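Alpha-1,3-glucanase (Bacillus circulans, PDB 5ZRU) hydrolyses alpha-1,3-glucan as a GH87 glycoside hydrolase; this chain is the catalytic part of the longer protein. Local coordinates at residues A[220-225]-A[253-258]; A[230-235]-A[263-268]; A[183-188]-A[216-221]. One frame throughout, in Å; residues are numbered along the deposited sequence.

Interaction 1 of 3, residues A[220-225]-A[253-258]; sequences LYIPAG and WHTNIQ. With PE5 (3,6,9,12,15,18,21,24-octaoxahexacosan-1-ol), chain C.
I222 and T255 press their methyl groups together at the tight end of this contact, CG2 to CG2 at 3.5 Å, closer than carbons usually pack. The side chains meet at about a right angle. With OG1 turned beside the backbone N of T255 (chi1 -65°), CG2 takes the position opposite that N and faces the isoleucine. OG1 lies 2.9 Å from P223 O; its hydrogen bond is with A250 N. Deeper in, I222 CD1 reaches I257 CD1 at 4.1 Å, and I282 of strand 277-285 touches I222, T255 and I257 alike, making this the buried, mainly aliphatic part. The backbones are joined at G225: its N donates to H254 O (2.7 Å) and its O accepts from N256 N (2.9 Å), a parallel bridge around T255. At the backbone angles of G225 (phi 130°) a CB would jam against the carbonyl O of A224, and from here strand 225-229 runs beside strand 255-259. Such a corner between two short strands, stacked on the next turn of the chain, belongs to the right-handed parallel beta-helix of the pectate-lyase-like D2 region. Packing slackens on the other side of the bridge. A224, exposed, merely rests its CB 3.9 Å from H254 CB, and the H254 ring turns from the contact, where NE2 is hydrogen-bonded to P177 O. N256 turns its amide to a bound polyether, ND2 giving a fairly straight bond to PE5 O7 (3.1 Å, 163°) and a weak one to O8. An alanine here has no N-H to offer O7 and O8, and that part of the polyether would probably be freer to shift. The nearest polyether atoms to W253 O and H254 O are carbons, C14 and C15.

Interaction 2 of 3, residues A[230-235]-A[263-268]; sequences GNMWKI and NQASGG
M232 lies along the loop 265-268 and buries more surface in this contact than any other residue. Its chain is extended as far as SD, and CG lies 3.3 Å from G268 O; beyond SD the bend (chi3 -61°) brings CE to A265 O at 3.5 Å, with A265 CB a little farther off. N231 meets S266 with backbone and side chain: its CA makes a C-H...O contact of 3.2 Å with S266 O. Its side chain folds over so that OD1 accepts from M232 N (2.8 Å), the donor standing well to the side of the C=O (97° at the oxygen); the same OD1 sits 3.4 Å from S266 CA. In the parallel beta-helix this is a place where loops of successive coils stack before strands 233-235 and 269-273 pair, and W233 N begins that pairing with a hydrogen bond to G268 O (2.9 Å). S266 closes the type II turn N263-S266. Its OG bonds Q264 O at 2.7 Å, coming from above the carbonyl plane, while its CB packs loosely against the N231 amide. G267 O is buried here without a polar partner.

Interaction 3 of 3, residues A[183-188]-A[216-221]; sequences PANSVS and SGKILY. With SO4 (sulfate ion), chain E.
K218, fully stretched beyond CG, passes close against the turn at N185 and ends on a water that ties it back to the opposing segment. Its aliphatic part crosses N185 at about a right angle, CG coming to 3.2 Å from N185 O and CE to 3.3 Å from N185 OD1. The extended chain brings NZ to water 1 beside N185, to which it donates (2.7 Å), and the water in turn donates to S186 O (3.0 Å) and weakly to N185 OD1. The turn itself is type II, P183 to S186, with N185 at the position of positive phi (51°). S186 OG stands between its backbone N and carbonyl carbon (chi1 60°), from where it donates to P183 O and braces the turn across its mouth. Two backbone bonds then zip the segments in parallel: V187 N to I219 O and Y221 N to V187 O, each 2.8 Å. Apolar groups lie to both sides of this ladder. P183 lays CB against I219 CD1 and brings CD to 3.6 Å from Y221 CD1, slanting onto the ring; beyond the ladder V187 CG2 meets L220 CD1. At the far end S188 OG donates to O2 of a sulfate (2.7 Å), probably taken up from the crystallisation liquor. O2 also lies in the plane of the Y221 ring, at its edge, and R182 supplies the anion with a second bond. The chain leaves strand 187-188, runs through helix 203-216, turns at G217 and returns as strand 220-222, a beta-alpha-beta unit. That helix covers V187 and L220 through A213, while strand 245-249 pairs with the flank of strand 220-222 opposite strand 187-188, M248 touching Y221 and P183.

Interactions 1 and 3 share L220 and Y221 and draw on strand 220-222 from its two ends: 183-188 pairs with its start, whereas 253-258 is met only after the chain has turned beyond it. P223 CD touching S188 OG joins them directly. Interaction 2 belongs to another side of the coils, yet the W233 ring packs on I257, I222 and L220, so all three meet around one apolar interior. Interactions 1 and 2 are mostly buried. Interaction 1 combines branched aliphatics with a polyether at its margin, and interaction 2 sets a methionine among backbone carbonyls. Interaction 3, farthest from the chain's centre, is only partly buried and adds lysine, water and sulfate at its edges.

Interaction 1 of 3, residues A[220-225]-A[253-258]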
loop_
_atom_site.group_PDB
_atom_site.type_symbol
_atom_site.label_atom_id
_atom_site.label_comp_id
_atom_site.label_asym_id
_atom_site.label_seq_id
_atom_site.Cartn_x
_atom_site.Cartn_y
_atom_site.Cartn_z
ATOM N N LEU A 220 6.259 -27.062 -2.158
ATOM C CA LEU A 220 6.865 -26.737 -0.867
ATOM C C LEU A 220 5.781 -26.167 0.041
ATOM O O LEU A 220 5.255 -25.083 -0.216
ATOM C CB LEU A 220 8.022 -25.745 -1.023
ATOM C CG LEU A 220 8.650 -25.227 0.281
ATOM C CD1 LEU A 220 9.013 -26.380 1.197
ATOM C CD2 LEU A 220 9.884 -24.352 -0.007
ATOM N N TYR A 221 5.464 -26.890 1.110
ATOM C CA TYR A 221 4.453 -26.488 2.078
ATOM C C TYR A 221 5.118 -25.902 3.318
ATOM O O TYR A 221 6.126 -26.424 3.803
ATOM C CB TYR A 221 3.596 -27.700 2.465
ATOM C CG TYR A 221 2.503 -27.450 3.494
ATOM C CD1 TYR A 221 1.408 -26.649 3.192
ATOM C CD2 TYR A 221 2.541 -28.071 4.745
ATOM C CE1 TYR A 221 0.394 -26.449 4.118
ATOM C CE2 TYR A 221 1.525 -27.879 5.679
ATOM C CZ TYR A 221 0.456 -27.065 5.348
ATOM O OH TYR A 221 -0.553 -26.876 6.239
ATOM N N ILE A 222 4.557 -24.808 3.822
ATOM C CA ILE A 222 4.966 -24.231 5.095
ATOM C C ILE A 222 3.777 -24.359 6.044
ATOM O O ILE A 222 2.747 -23.705 5.830
ATOM C CB ILE A 222 5.404 -22.767 4.952
ATOM C CG1 ILE A 222 6.509 -22.641 3.905
ATOM C CG2 ILE A 222 5.918 -22.228 6.302
ATOM C CD1 ILE A 222 6.813 -21.204 3.514
ATOM N N PRO A 223 3.856 -25.201 7.085
ATOM C CA PRO A 223 2.676 -25.433 7.932
ATOM C C PRO A 223 2.353 -24.239 8.808
ATOM O O PRO A 223 3.064 -23.228 8.778
ATOM C CB PRO A 223 3.082 -26.645 8.780
ATOM C CG PRO A 223 4.556 -26.546 8.854
ATOM C CD PRO A 223 4.997 -26.030 7.497
ATOM N N ALA A 224 1.280 -24.352 9.587
ATOM C CA ALA A 224 0.907 -23.283 10.506
ATOM C C ALA A 224 2.012 -23.037 11.525
ATOM O O ALA A 224 2.687 -23.966 11.977
ATOM C CB ALA A 224 -0.391 -23.635 11.235
ATOM N N GLY A 225 2.179 -21.776 11.900
ATOM C CA GLY A 225 3.141 -21.386 12.909
ATOM C C GLY A 225 4.013 -20.244 12.432
ATOM O O GLY A 225 3.957 -19.808 11.284
ATOM N N TRP A 253 -3.595 -16.242 8.141
ATOM C CA TRP A 253 -3.868 -16.216 9.572
ATOM C C TRP A 253 -3.153 -17.326 10.335
ATOM O O TRP A 253 -3.333 -17.430 11.552
ATOM C CB TRP A 253 -5.388 -16.308 9.821
ATOM C CG TRP A 253 -6.103 -15.003 9.507
ATOM C CD1 TRP A 253 -6.791 -14.690 8.364
ATOM C CD2 TRP A 253 -6.165 -13.838 10.344
ATOM N NE1 TRP A 253 -7.283 -13.402 8.445
ATOM C CE2 TRP A 253 -6.910 -12.859 9.649
ATOM C CE3 TRP A 253 -5.658 -13.526 11.615
ATOM C CZ2 TRP A 253 -7.170 -11.590 10.185
ATOM C CZ3 TRP A 253 -5.923 -12.254 12.155
ATOM C CH2 TRP A 253 -6.669 -11.309 11.435
ATOM N N HIS A 254 -2.379 -18.170 9.654
ATOM C CA HIS A 254 -1.796 -19.346 10.295
ATOM C C HIS A 254 -0.290 -19.444 10.139
ATOM O O HIS A 254 0.387 -19.867 11.081
ATOM C CB HIS A 254 -2.459 -20.624 9.744
ATOM C CG HIS A 254 -3.922 -20.708 10.047
ATOM N ND1 HIS A 254 -4.404 -21.093 11.280
ATOM C CD2 HIS A 254 -5.009 -20.436 9.287
ATOM C CE1 HIS A 254 -5.725 -21.061 11.265
ATOM N NE2 HIS A 254 -6.117 -20.669 10.065
ATOM N N THR A 255 0.256 -19.065 8.983
ATOM C CA THR A 255 1.676 -19.218 8.693
ATOM C C THR A 255 2.326 -17.840 8.649
ATOM O O THR A 255 1.990 -17.030 7.777
ATOM C CB THR A 255 1.885 -19.942 7.361
ATOM O OG1 THR A 255 1.379 -21.283 7.455
ATOM C CG2 THR A 255 3.365 -19.983 7.009
ATOM N N ASN A 256 3.260 -17.585 9.580
ATOM C CA ASN A 256 3.984 -16.316 9.684
ATOM C C ASN A 256 5.457 -16.548 9.373
ATOM O O ASN A 256 6.113 -17.367 10.030
ATOM C CB ASN A 256 3.869 -15.704 11.084
ATOM C CG ASN A 256 2.469 -15.211 11.411
ATOM O OD1 ASN A 256 1.555 -15.332 10.608
ATOM N ND2 ASN A 256 2.299 -14.658 12.611
ATOM N N ILE A 257 5.983 -15.814 8.401
ATOM C CA ILE A 257 7.419 -15.760 8.166
ATOM C C ILE A 257 7.926 -14.459 8.773
ATOM O O ILE A 257 7.541 -13.364 8.337
ATOM C CB ILE A 257 7.772 -15.850 6.673
ATOM C CG1 ILE A 257 7.400 -17.225 6.099
ATOM C CG2 ILE A 257 9.270 -15.609 6.483
ATOM C CD1 ILE A 257 7.711 -17.359 4.593
ATOM N N GLN A 258 8.784 -14.572 9.778
ATOM C CA GLN A 258 9.304 -13.414 10.496
ATOM C C GLN A 258 10.783 -13.268 10.171
ATOM O O GLN A 258 11.599 -14.083 10.614
ATOM C CB GLN A 258 9.105 -13.561 12.003
ATOM C CG GLN A 258 9.724 -12.398 12.778
ATOM C CD GLN A 258 8.999 -11.099 12.513
ATOM O OE1 GLN A 258 7.807 -10.977 12.810
ATOM N NE2 GLN A 258 9.704 -10.122 11.931
HETATM C C48 PE5 C . 11.498 -9.398 15.272
HETATM C C50 PE5 C . 11.063 -7.980 14.887
HETATM O O1 PE5 C . 11.022 -7.163 16.027
HETATM C C1 PE5 C . 10.704 -5.820 15.780
HETATM C C2 PE5 C . 10.488 -5.062 17.093
HETATM O O2 PE5 C . 9.369 -5.577 17.758
HETATM C C3 PE5 C . 9.140 -5.076 19.043
HETATM C C4 PE5 C . 7.927 -5.781 19.664
HETATM O O3 PE5 C . 6.807 -5.625 18.835
HETATM C C5 PE5 C . 5.595 -6.144 19.314
HETATM C C6 PE5 C . 4.898 -6.977 18.229
HETATM O O4 PE5 C . 4.066 -6.193 17.412
HETATM C C7 PE5 C . 4.082 -6.501 16.041
HETATM C C8 PE5 C . 3.808 -7.991 15.822
HETATM O O5 PE5 C . 4.175 -8.343 14.526
HETATM C C9 PE5 C . 4.225 -9.723 14.281
HETATM C C10 PE5 C . 3.011 -10.114 13.449
HETATM O O6 PE5 C . 2.324 -11.146 14.092
HETATM C C11 PE5 C . 0.987 -11.285 13.708
HETATM C C12 PE5 C . 0.264 -12.224 14.663
HETATM O O7 PE5 C . -0.168 -13.313 13.908
HETATM C C13 PE5 C . -1.438 -13.797 14.235
HETATM C C14 PE5 C . -1.506 -15.268 13.834
HETATM O O8 PE5 C . -0.251 -15.843 14.066
HETATM C C15 PE5 C . -0.112 -17.187 13.686
HETATM C C16 PE5 C . 0.174 -18.040 14.930
HETATM O O52 PE5 C . 1.513 -18.451 14.958
#

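Interaction 2 of 3, residues A[230-235]-A[263-268]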
loop_
_atom_site.group_PDB
_atom_site.type_symbol
_atom_site.label_atom_id
_atom_site.label_comp_id
_atom_site.label_asym_id
_atom_site.label_seq_id
_atom_site.Cartn_x
_atom_site.Cartn_y
_atom_site.Cartn_z
ATOM N N GLY A 230 16.709 -15.493 9.579
ATOM C CA GLY A 230 17.714 -14.525 9.967
ATOM C C GLY A 230 18.483 -13.879 8.838
ATOM O O GLY A 230 19.493 -13.213 9.083
ATOM N N ASN A 231 18.054 -14.069 7.598
ATOM C CA ASN A 231 18.601 -13.310 6.484
ATOM C C ASN A 231 17.619 -13.379 5.327
ATOM O O ASN A 231 16.515 -13.921 5.460
ATOM C CB ASN A 231 19.981 -13.818 6.065
ATOM C CG ASN A 231 20.893 -12.677 5.639
ATOM O OD1 ASN A 231 20.704 -12.055 4.568
ATOM N ND2 ASN A 231 21.883 -12.378 6.485
ATOM N N MET A 232 18.033 -12.836 4.183
ATOM C CA MET A 232 17.197 -12.880 2.990
ATOM C C MET A 232 16.999 -14.329 2.557
ATOM O O MET A 232 17.935 -15.136 2.587
ATOM C CB MET A 232 17.844 -12.068 1.865
ATOM C CG MET A 232 17.002 -11.960 0.570
ATOM S SD MET A 232 17.865 -11.124 -0.765
ATOM C CE MET A 232 18.165 -9.495 -0.045
ATOM N N TRP A 233 15.767 -14.675 2.193
ATOM C CA TRP A 233 15.473 -16.003 1.662
ATOM C C TRP A 233 15.663 -15.951 0.148
ATOM O O TRP A 233 14.857 -15.342 -0.559
ATOM C CB TRP A 233 14.055 -16.435 2.037
ATOM C CG TRP A 233 13.724 -17.866 1.660
ATOM C CD1 TRP A 233 14.598 -18.831 1.231
ATOM C CD2 TRP A 233 12.421 -18.469 1.634
ATOM N NE1 TRP A 233 13.921 -20.002 0.960
ATOM C CE2 TRP A 233 12.584 -19.806 1.199
ATOM C CE3 TRP A 233 11.137 -18.014 1.955
ATOM C CZ2 TRP A 233 11.513 -20.687 1.079
ATOM C CZ3 TRP A 233 10.072 -18.887 1.830
ATOM C CH2 TRP A 233 10.264 -20.211 1.393
ATOM N N LYS A 234 16.729 -16.582 -0.346
ATOM C CA LYS A 234 17.052 -16.577 -1.769
ATOM C C LYS A 234 16.573 -17.885 -2.380
ATOM O O LYS A 234 17.072 -18.961 -2.030
ATOM C CB LYS A 234 18.550 -16.380 -1.996
ATOM C CG LYS A 234 19.031 -15.046 -1.456
ATOM C CD LYS A 234 20.534 -14.877 -1.569
ATOM C CE LYS A 234 20.954 -13.538 -0.962
ATOM N NZ LYS A 234 22.326 -13.126 -1.393
ATOM N N ILE A 235 15.610 -17.788 -3.279
ATOM C CA ILE A 235 14.940 -18.947 -3.847
ATOM C C ILE A 235 15.472 -19.098 -5.265
ATOM O O ILE A 235 15.010 -18.419 -6.191
ATOM C CB ILE A 235 13.416 -18.790 -3.798
ATOM C CG1 ILE A 235 12.976 -18.654 -2.335
ATOM C CG2 ILE A 235 12.721 -19.971 -4.481
ATOM C CD1 ILE A 235 11.462 -18.428 -2.155
ATOM N N ASN A 263 19.484 -5.603 9.235
ATOM C CA ASN A 263 20.511 -4.981 8.413
ATOM C C ASN A 263 20.097 -4.885 6.948
ATOM O O ASN A 263 19.153 -5.537 6.492
ATOM C CB ASN A 263 21.823 -5.753 8.548
ATOM C CG ASN A 263 22.426 -5.598 9.934
ATOM O OD1 ASN A 263 22.870 -4.516 10.291
ATOM N ND2 ASN A 263 22.422 -6.666 10.723
ATOM N N GLN A 264 20.823 -4.037 6.211
ATOM C CA GLN A 264 20.658 -3.932 4.766
ATOM C C GLN A 264 20.721 -5.299 4.109
ATOM O O GLN A 264 21.538 -6.145 4.488
ATOM C CB GLN A 264 21.761 -3.062 4.162
ATOM C CG GLN A 264 21.394 -1.634 3.964
ATOM C CD GLN A 264 22.609 -0.786 3.682
ATOM O OE1 GLN A 264 23.258 -0.287 4.607
ATOM N NE2 GLN A 264 22.940 -0.634 2.405
ATOM N N ALA A 265 19.856 -5.502 3.114
ATOM C CA ALA A 265 19.878 -6.688 2.252
ATOM C C ALA A 265 19.786 -7.986 3.049
ATOM O O ALA A 265 20.315 -9.022 2.629
ATOM C CB ALA A 265 21.121 -6.700 1.350
ATOM N N SER A 266 19.095 -7.960 4.196
ATOM C CA SER A 266 19.120 -9.095 5.113
ATOM C C SER A 266 17.738 -9.655 5.422
ATOM O O SER A 266 17.564 -10.317 6.449
ATOM C CB SER A 266 19.835 -8.702 6.409
ATOM O OG SER A 266 21.161 -8.313 6.104
ATOM N N GLY A 267 16.761 -9.418 4.557
ATOM C CA GLY A 267 15.446 -10.007 4.735
ATOM C C GLY A 267 14.650 -9.875 3.455
ATOM O O GLY A 267 15.114 -9.306 2.464
ATOM N N GLY A 268 13.427 -10.400 3.491
ATOM C CA GLY A 268 12.622 -10.484 2.289
ATOM C C GLY A 268 13.015 -11.683 1.442
ATOM O O GLY A 268 13.939 -12.439 1.757
#

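Interaction 3 of 3, residues A[183-188]-A[216-221]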
loop_
_atom_site.group_PDB
_atom_site.type_symbol
_atom_site.label_atom_id
_atom_site.label_comp_id
_atom_site.label_asym_id
_atom_site.label_seq_id
_atom_site.Cartn_x
_atom_site.Cartn_y
_atom_site.Cartn_z
ATOM N N PRO A 183 -0.547 -30.340 1.080
ATOM C CA PRO A 183 -0.929 -31.038 -0.152
ATOM C C PRO A 183 -0.311 -32.424 -0.234
ATOM O O PRO A 183 0.753 -32.690 0.331
ATOM C CB PRO A 183 -0.385 -30.129 -1.259
ATOM C CG PRO A 183 -0.244 -28.785 -0.619
ATOM C CD PRO A 183 0.111 -29.049 0.804
ATOM N N ALA A 184 -0.994 -33.311 -0.962
ATOM C CA ALA A 184 -0.452 -34.638 -1.225
ATOM C C ALA A 184 0.904 -34.541 -1.906
ATOM O O ALA A 184 1.126 -33.684 -2.764
ATOM C CB ALA A 184 -1.415 -35.450 -2.102
ATOM N N ASN A 185 1.809 -35.440 -1.522
ATOM C CA ASN A 185 3.117 -35.585 -2.164
ATOM C C ASN A 185 3.840 -34.241 -2.276
ATOM O O ASN A 185 4.385 -33.877 -3.319
ATOM C CB ASN A 185 2.980 -36.248 -3.536
ATOM C CG ASN A 185 4.193 -37.093 -3.901
ATOM O OD1 ASN A 185 4.847 -37.675 -3.031
ATOM N ND2 ASN A 185 4.496 -37.166 -5.194
ATOM N N SER A 186 3.812 -33.484 -1.186
ATOM C CA SER A 186 4.572 -32.251 -1.063
ATOM C C SER A 186 5.754 -32.490 -0.135
ATOM O O SER A 186 5.881 -33.543 0.489
ATOM C CB SER A 186 3.687 -31.122 -0.521
ATOM O OG SER A 186 3.177 -31.458 0.767
ATOM N N VAL A 187 6.626 -31.498 -0.048
ATOM C CA VAL A 187 7.660 -31.467 0.974
ATOM C C VAL A 187 7.327 -30.297 1.878
ATOM O O VAL A 187 6.784 -29.287 1.427
ATOM C CB VAL A 187 9.089 -31.331 0.406
ATOM C CG1 VAL A 187 9.436 -32.513 -0.506
ATOM C CG2 VAL A 187 9.252 -30.025 -0.338
ATOM N N SER A 188 7.622 -30.448 3.161
ATOM C CA SER A 188 7.370 -29.399 4.141
ATOM C C SER A 188 8.693 -28.905 4.703
ATOM O O SER A 188 9.661 -29.663 4.800
ATOM C CB SER A 188 6.478 -29.903 5.282
ATOM O OG SER A 188 6.398 -28.951 6.340
ATOM N N SER A 216 12.530 -32.747 -6.564
ATOM C CA SER A 216 11.473 -33.747 -6.636
ATOM C C SER A 216 10.269 -33.300 -7.450
ATOM O O SER A 216 9.386 -34.122 -7.722
ATOM C CB SER A 216 11.012 -34.134 -5.230
ATOM O OG SER A 216 10.447 -33.016 -4.566
ATOM N N GLY A 217 10.222 -32.037 -7.861
ATOM C CA GLY A 217 9.032 -31.505 -8.488
ATOM C C GLY A 217 7.829 -31.427 -7.577
ATOM O O GLY A 217 6.696 -31.441 -8.065
ATOM N N LYS A 218 8.036 -31.350 -6.265
ATOM C CA LYS A 218 6.936 -31.326 -5.311
ATOM C C LYS A 218 6.645 -29.904 -4.840
ATOM O O LYS A 218 7.513 -29.027 -4.862
ATOM C CB LYS A 218 7.249 -32.215 -4.103
ATOM C CG LYS A 218 7.328 -33.699 -4.437
ATOM C CD LYS A 218 7.669 -34.519 -3.203
ATOM C CE LYS A 218 7.657 -36.012 -3.520
ATOM N NZ LYS A 218 8.033 -36.823 -2.324
ATOM N N ILE A 219 5.396 -29.690 -4.411
ATOM C CA ILE A 219 5.029 -28.445 -3.738
ATOM C C ILE A 219 5.840 -28.295 -2.458
ATOM O O ILE A 219 6.068 -29.270 -1.731
ATOM C CB ILE A 219 3.522 -28.439 -3.429
ATOM C CG1 ILE A 219 2.697 -28.317 -4.707
ATOM C CG2 ILE A 219 3.142 -27.337 -2.431
ATOM C CD1 ILE A 219 1.241 -28.661 -4.481
ATOM N N LEU A 220 6.259 -27.062 -2.158
ATOM C CA LEU A 220 6.865 -26.737 -0.867
ATOM C C LEU A 220 5.781 -26.167 0.041
ATOM O O LEU A 220 5.255 -25.083 -0.216
ATOM C CB LEU A 220 8.022 -25.745 -1.023
ATOM C CG LEU A 220 8.650 -25.227 0.281
ATOM C CD1 LEU A 220 9.013 -26.380 1.197
ATOM C CD2 LEU A 220 9.884 -24.352 -0.007
ATOM N N TYR A 221 5.464 -26.890 1.110
ATOM C CA TYR A 221 4.453 -26.488 2.078
ATOM C C TYR A 221 5.118 -25.902 3.318
ATOM O O TYR A 221 6.126 -26.424 3.803
ATOM C CB TYR A 221 3.596 -27.700 2.465
ATOM C CG TYR A 221 2.503 -27.450 3.494
ATOM C CD1 TYR A 221 1.408 -26.649 3.192
ATOM C CD2 TYR A 221 2.541 -28.071 4.745
ATOM C CE1 TYR A 221 0.394 -26.449 4.118
ATOM C CE2 TYR A 221 1.525 -27.879 5.679
ATOM C CZ TYR A 221 0.456 -27.065 5.348
ATOM O OH TYR A 221 -0.553 -26.876 6.239
HETATM S S SO4 E . 3.423 -30.772 8.192
HETATM O O1 SO4 E . 1.989 -30.455 8.271
HETATM O O2 SO4 E . 4.064 -29.937 7.180
HETATM O O3 SO4 E . 3.583 -32.179 7.833
HETATM O O4 SO4 E . 4.045 -30.510 9.497
HETATM O O HOH W 1 6.404 -36.392 -0.225
#